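Local coordinates for protein malonyl-CoA decarboxylase (Rhodopseudomonas palustris, PDB 4KSA) that probably catalyses the decarboxylation of malonyl-CoA to acetyl-CoA and carbon dioxide, at residues R125-P130 with H221-D226; D348-L353 with L393-D398. One frame throughout, in Å; residues are numbered along the deposited sequence.

Interaction 1 (R125-P130 with H221-D226); sequences RLNHAP and HPRLVD
Asn127 and Arg223 meet at their nitrogen ends: ND2 of Asn127 lies 3.4 Å from NH2 of Arg223, the closest approach of the one residue pair that touches between 125-130 and 221-226. Both nitrogens are donors, so no hydrogen bond joins them. The two side chains run at about a right angle to each other, while the amide and guanidinium planes are turned 28° apart. The backbones stay well separated, with the CA atoms of Asn127 and Arg223 10.2 Å apart, and side-chain length bridges the difference.

The Asn127 side chain sets out toward the other segment, its CG anti to the backbone N (chi1 -168°). Its OD1 is hydrogen-bonded to Thr133 OG1, which leaves ND2 as the end presented to the arginine. Arg223 leaves its backbone less directly, and a bend at chi2 turns its end toward the asparagine. Its guanidinium also makes a cation-pi contact with Phe172 of the second subunit and a weak hydrogen bond from NE to Trp167 O.

Behind each side chain the backbone is folded locally. Asn127 occupies a type I turn running from Leu126 to Ala129, in the chain that follows helix 118-126, and His128 N reaches Arg125 O at 3.0 Å. Arg223 sits in the loop joining strands 214-220 and 230-237. There its N donates to His221 ND1 at 3.1 Å with an N-H...N angle of 171°, the donor lying almost in the imidazole plane. Leu224 N is bonded to His221 O at 3.1 Å, so the loop is held on two successive amides.

With only 51 Å² buried and donor facing donor, this meeting of the N-terminal helical part with a loop of the C-terminal part is one of proximity; the partners of both lie outside the pair, for Arg223 a weakly bonded carbonyl and an aromatic ring.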
loop_
_atom_site.group_PDB
_atom_site.type_symbol
_atom_site.label_atom_id
_atom_site.label_comp_id
_atom_site.label_asym_id
_atom_site.label_seq_id
_atom_site.Cartn_x
_atom_site.Cartn_y
_atom_site.Cartn_z
ATOM N N ARG A 125 12.626 -11.823 26.842
ATOM C CA ARG A 125 12.902 -12.968 26.001
ATOM C C ARG A 125 11.632 -13.640 25.518
ATOM O O ARG A 125 11.562 -14.074 24.374
ATOM C CB ARG A 125 13.786 -13.957 26.747
ATOM C CG ARG A 125 15.124 -13.352 27.093
ATOM C CD ARG A 125 16.143 -14.393 27.510
ATOM N NE ARG A 125 17.401 -13.733 27.842
ATOM C CZ ARG A 125 18.592 -14.326 27.851
ATOM N NH1 ARG A 125 18.711 -15.621 27.556
ATOM N NH2 ARG A 125 19.677 -13.600 28.102
ATOM N N LEU A 126 10.622 -13.722 26.377
ATOM C CA LEU A 126 9.359 -14.353 26.002
ATOM C C LEU A 126 8.674 -13.564 24.914
ATOM O O LEU A 126 7.807 -14.074 24.219
ATOM C CB LEU A 126 8.430 -14.432 27.203
ATOM C CG LEU A 126 8.843 -15.394 28.308
ATOM C CD1 LEU A 126 7.853 -15.297 29.449
ATOM C CD2 LEU A 126 8.889 -16.818 27.747
ATOM N N ASN A 127 9.078 -12.309 24.774
ATOM C CA ASN A 127 8.497 -11.424 23.784
ATOM C C ASN A 127 9.007 -11.707 22.390
ATOM O O ASN A 127 8.510 -11.146 21.420
ATOM C CB ASN A 127 8.777 -9.970 24.157
ATOM C CG ASN A 127 7.955 -9.004 23.346
ATOM O OD1 ASN A 127 6.750 -9.172 23.200
ATOM N ND2 ASN A 127 8.598 -7.982 22.821
ATOM N N HIS A 128 9.992 -12.587 22.281
ATOM C CA HIS A 128 10.539 -12.921 20.973
ATOM C C HIS A 128 9.830 -14.126 20.368
ATOM O O HIS A 128 10.000 -14.446 19.199
ATOM C CB HIS A 128 12.045 -13.158 21.070
ATOM C CG HIS A 128 12.831 -11.901 21.256
ATOM N ND1 HIS A 128 13.759 -11.740 22.262
ATOM C CD2 HIS A 128 12.818 -10.733 20.569
ATOM C CE1 HIS A 128 14.285 -10.530 22.189
ATOM N NE2 HIS A 128 13.731 -9.898 21.169
ATOM N N ALA A 129 9.017 -14.789 21.168
ATOM C CA ALA A 129 8.287 -15.930 20.673
ATOM C C ALA A 129 7.182 -15.395 19.780
ATOM O O ALA A 129 6.601 -14.347 20.056
ATOM C CB ALA A 129 7.700 -16.714 21.833
ATOM N N PRO A 130 6.895 -16.082 18.668
ATOM C CA PRO A 130 5.808 -15.499 17.872
ATOM C C PRO A 130 4.512 -15.472 18.684
ATOM O O PRO A 130 4.195 -16.420 19.395
ATOM C CB PRO A 130 5.744 -16.396 16.632
ATOM C CG PRO A 130 6.671 -17.583 16.949
ATOM C CD PRO A 130 7.689 -17.045 17.887
ATOM N N HIS A 221 -1.807 -0.566 17.155
ATOM C CA HIS A 221 -0.374 -0.445 17.344
ATOM C C HIS A 221 0.239 -1.718 16.746
ATOM O O HIS A 221 -0.294 -2.810 16.897
ATOM C CB HIS A 221 -0.026 -0.310 18.823
ATOM C CG HIS A 221 1.396 0.076 19.065
ATOM N ND1 HIS A 221 2.455 -0.734 18.716
ATOM C CD2 HIS A 221 1.936 1.194 19.607
ATOM C CE1 HIS A 221 3.587 -0.131 19.032
ATOM N NE2 HIS A 221 3.301 1.040 19.575
ATOM N N PRO A 222 1.355 -1.578 16.029
ATOM C CA PRO A 222 2.007 -2.743 15.419
ATOM C C PRO A 222 2.360 -3.892 16.378
ATOM O O PRO A 222 2.483 -5.029 15.932
ATOM C CB PRO A 222 3.243 -2.135 14.739
ATOM C CG PRO A 222 3.519 -0.874 15.536
ATOM C CD PRO A 222 2.134 -0.341 15.806
ATOM N N ARG A 223 2.517 -3.612 17.680
ATOM C CA ARG A 223 2.858 -4.660 18.654
ATOM C C ARG A 223 1.784 -5.724 18.751
ATOM O O ARG A 223 2.088 -6.874 19.022
ATOM C CB ARG A 223 3.077 -4.093 20.063
ATOM C CG ARG A 223 4.363 -3.335 20.265
ATOM C CD ARG A 223 5.591 -4.223 20.164
ATOM N NE ARG A 223 6.798 -3.439 20.406
ATOM C CZ ARG A 223 7.973 -3.956 20.749
ATOM N NH1 ARG A 223 9.015 -3.154 20.949
ATOM N NH2 ARG A 223 8.101 -5.273 20.893
ATOM N N LEU A 224 0.533 -5.325 18.566
ATOM C CA LEU A 224 -0.587 -6.239 18.622
ATOM C C LEU A 224 -1.350 -6.109 17.325
ATOM O O LEU A 224 -2.362 -5.414 17.237
ATOM C CB LEU A 224 -1.500 -5.902 19.787
ATOM C CG LEU A 224 -0.909 -6.121 21.171
ATOM C CD1 LEU A 224 -1.932 -5.714 22.211
ATOM C CD2 LEU A 224 -0.514 -7.590 21.342
ATOM N N VAL A 225 -0.826 -6.786 16.317
ATOM C CA VAL A 225 -1.388 -6.802 14.985
ATOM C C VAL A 225 -2.875 -7.133 14.925
ATOM O O VAL A 225 -3.335 -8.048 15.592
ATOM C CB VAL A 225 -0.601 -7.792 14.095
ATOM C CG1 VAL A 225 -1.497 -8.329 12.978
ATOM C CG2 VAL A 225 0.626 -7.067 13.499
ATOM N N ASP A 226 -3.596 -6.362 14.111
ATOM C CA ASP A 226 -5.025 -6.517 13.902
ATOM C C ASP A 226 -5.847 -6.319 15.148
ATOM O O ASP A 226 -7.014 -6.656 15.174
ATOM C CB ASP A 226 -5.329 -7.907 13.322
ATOM C CG ASP A 226 -5.001 -8.007 11.835
ATOM O OD1 ASP A 226 -4.906 -9.145 11.319
ATOM O OD2 ASP A 226 -4.846 -6.951 11.188
#

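Interaction 2 (D348-L353 with L393-D398); sequences DTADRL and LNFLGD
Phe395 and Leu396 lean against one turn of helix 347-367 from the end of the edge strand 389-394, an outermost strand, within this chain, of the mixed sheet in this acetyltransferase-clan domain. The strand runs into a type II turn from Asn394 to Gly397, with Phe395 and Leu396 at its two central positions. Leu396 has positive phi (52°), and this turn geometry lets two consecutive side chains head for the helix.

The helix offers the small methyl of Ala350 and the base of the larger Leu353 side chain, about one turn apart. The Phe395 ring reaches into the dip between them: its CZ rests 3.9 Å from Leu353 CB, and its CE2 lies 4.4 Å from Ala350 CB. CG anti to the backbone N (chi1 -173°) extends the ring toward that dip. Leu396 comes in beside the ring, its CD1 standing 4.0 Å from Ala350 CB, so that methyl has an apolar neighbour from each of the two turn residues. Lys354 and Leu358 of the same helix also touch Phe395, while Trp343 touches Leu353 and Leu396.

The contact is apolar, without a cross-segment hydrogen bond; even the carbonyl oxygen of Ala350 meets carbon, lying 3.8 Å from Phe395 CE2.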
loop_
_atom_site.group_PDB
_atom_site.type_symbol
_atom_site.label_atom_id
_atom_site.label_comp_id
_atom_site.label_asym_id
_atom_site.label_seq_id
_atom_site.Cartn_x
_atom_site.Cartn_y
_atom_site.Cartn_z
ATOM N N ASP A 348 -41.884 15.511 40.199
ATOM C CA ASP A 348 -41.731 16.331 41.386
ATOM C C ASP A 348 -40.495 15.986 42.194
ATOM O O ASP A 348 -39.747 16.876 42.591
ATOM C CB ASP A 348 -42.978 16.218 42.261
ATOM C CG ASP A 348 -44.194 16.881 41.628
ATOM O OD1 ASP A 348 -44.173 18.124 41.454
ATOM O OD2 ASP A 348 -45.166 16.157 41.301
ATOM N N THR A 349 -40.281 14.697 42.443
ATOM C CA THR A 349 -39.114 14.255 43.212
ATOM C C THR A 349 -37.831 14.595 42.461
ATOM O O THR A 349 -36.811 14.937 43.061
ATOM C CB THR A 349 -39.132 12.728 43.455
ATOM O OG1 THR A 349 -40.353 12.355 44.106
ATOM C CG2 THR A 349 -37.953 12.317 44.322
ATOM N N ALA A 350 -37.902 14.498 41.139
ATOM C CA ALA A 350 -36.775 14.781 40.265
ATOM C C ALA A 350 -36.325 16.231 40.365
ATOM O O ALA A 350 -35.202 16.516 40.787
ATOM C CB ALA A 350 -37.152 14.453 38.822
ATOM N N ASP A 351 -37.205 17.145 39.969
ATOM C CA ASP A 351 -36.895 18.567 39.998
ATOM C C ASP A 351 -36.463 19.040 41.365
ATOM O O ASP A 351 -35.781 20.052 41.492
ATOM C CB ASP A 351 -38.102 19.379 39.541
ATOM C CG ASP A 351 -38.386 19.206 38.066
ATOM O OD1 ASP A 351 -38.695 18.067 37.645
ATOM O OD2 ASP A 351 -38.291 20.214 37.327
ATOM N N ARG A 352 -36.864 18.306 42.391
ATOM C CA ARG A 352 -36.504 18.664 43.751
ATOM C C ARG A 352 -35.033 18.306 43.978
ATOM O O ARG A 352 -34.281 19.059 44.607
ATOM C CB ARG A 352 -37.378 17.890 44.730
ATOM C CG ARG A 352 -37.704 18.642 46.003
ATOM C CD ARG A 352 -39.035 19.378 45.879
ATOM N NE ARG A 352 -40.148 18.488 45.529
ATOM C CZ ARG A 352 -40.392 17.304 46.095
ATOM N NH1 ARG A 352 -39.596 16.832 47.050
ATOM N NH2 ARG A 352 -41.449 16.596 45.714
ATOM N N LEU A 353 -34.641 17.147 43.450
ATOM C CA LEU A 353 -33.279 16.624 43.561
ATOM C C LEU A 353 -32.263 17.325 42.670
ATOM O O LEU A 353 -31.166 17.666 43.120
ATOM C CB LEU A 353 -33.271 15.134 43.219
ATOM C CG LEU A 353 -33.572 14.133 44.324
ATOM C CD1 LEU A 353 -33.769 12.764 43.714
ATOM C CD2 LEU A 353 -32.424 14.125 45.331
ATOM N N LEU A 393 -23.647 19.379 32.901
ATOM C CA LEU A 393 -24.036 18.245 33.733
ATOM C C LEU A 393 -25.452 17.854 33.340
ATOM O O LEU A 393 -26.354 18.675 33.387
ATOM C CB LEU A 393 -23.970 18.639 35.208
ATOM C CG LEU A 393 -22.665 19.312 35.647
ATOM C CD1 LEU A 393 -22.681 19.547 37.145
ATOM C CD2 LEU A 393 -21.490 18.431 35.280
ATOM N N ASN A 394 -25.655 16.603 32.952
ATOM C CA ASN A 394 -26.972 16.172 32.515
ATOM C C ASN A 394 -27.732 15.345 33.527
ATOM O O ASN A 394 -27.668 14.118 33.499
ATOM C CB ASN A 394 -26.859 15.379 31.215
ATOM C CG ASN A 394 -26.231 16.178 30.104
ATOM O OD1 ASN A 394 -26.753 17.215 29.702
ATOM N ND2 ASN A 394 -25.096 15.707 29.603
ATOM N N PHE A 395 -28.472 16.015 34.406
ATOM C CA PHE A 395 -29.260 15.315 35.412
ATOM C C PHE A 395 -30.182 14.320 34.703
ATOM O O PHE A 395 -30.803 14.652 33.692
ATOM C CB PHE A 395 -30.103 16.310 36.224
ATOM C CG PHE A 395 -30.808 15.683 37.397
ATOM C CD1 PHE A 395 -30.104 15.361 38.557
ATOM C CD2 PHE A 395 -32.157 15.359 37.323
ATOM C CE1 PHE A 395 -30.736 14.719 39.624
ATOM C CE2 PHE A 395 -32.795 14.715 38.387
ATOM C CZ PHE A 395 -32.083 14.395 39.536
ATOM N N LEU A 396 -30.251 13.101 35.229
ATOM C CA LEU A 396 -31.098 12.056 34.658
ATOM C C LEU A 396 -30.897 11.806 33.165
ATOM O O LEU A 396 -31.857 11.636 32.421
ATOM C CB LEU A 396 -32.567 12.371 34.941
ATOM C CG LEU A 396 -33.014 12.061 36.371
ATOM C CD1 LEU A 396 -34.474 12.446 36.597
ATOM C CD2 LEU A 396 -32.815 10.577 36.604
ATOM N N GLY A 397 -29.643 11.780 32.731
ATOM C CA GLY A 397 -29.363 11.519 31.335
ATOM C C GLY A 397 -29.497 10.033 31.034
ATOM O O GLY A 397 -29.884 9.642 29.931
ATOM N N ASP A 398 -29.185 9.196 32.018
ATOM C CA ASP A 398 -29.276 7.756 31.831
ATOM C C ASP A 398 -30.006 7.080 32.989
ATOM O O ASP A 398 -29.450 6.904 34.073
ATOM C CB ASP A 398 -27.868 7.171 31.679
ATOM C CG ASP A 398 -27.872 5.662 31.560
ATOM O OD1 ASP A 398 -28.753 5.127 30.852
ATOM O OD2 ASP A 398 -26.990 5.013 32.162
#

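Overall arrangement
Both contacts lie away from the centre of the chain, on opposite sides of it, with their own centres 48 Å apart and no element in common. Interaction 1 is a surface contact between the two family regions, where a turn following helix 118-126 meets a loop between strands and a second subunit approaches. Interaction 2 is partly buried and stays within the C-terminal region, fitting a helix to the turn that follows an edge strand; no other chain touches its segments. Their chemistry follows their settings: the first brings together two polar side chains bonded, through other atoms, to other partners, whereas the second buries 134 Å² through carbon packing, more than twice the area of the first.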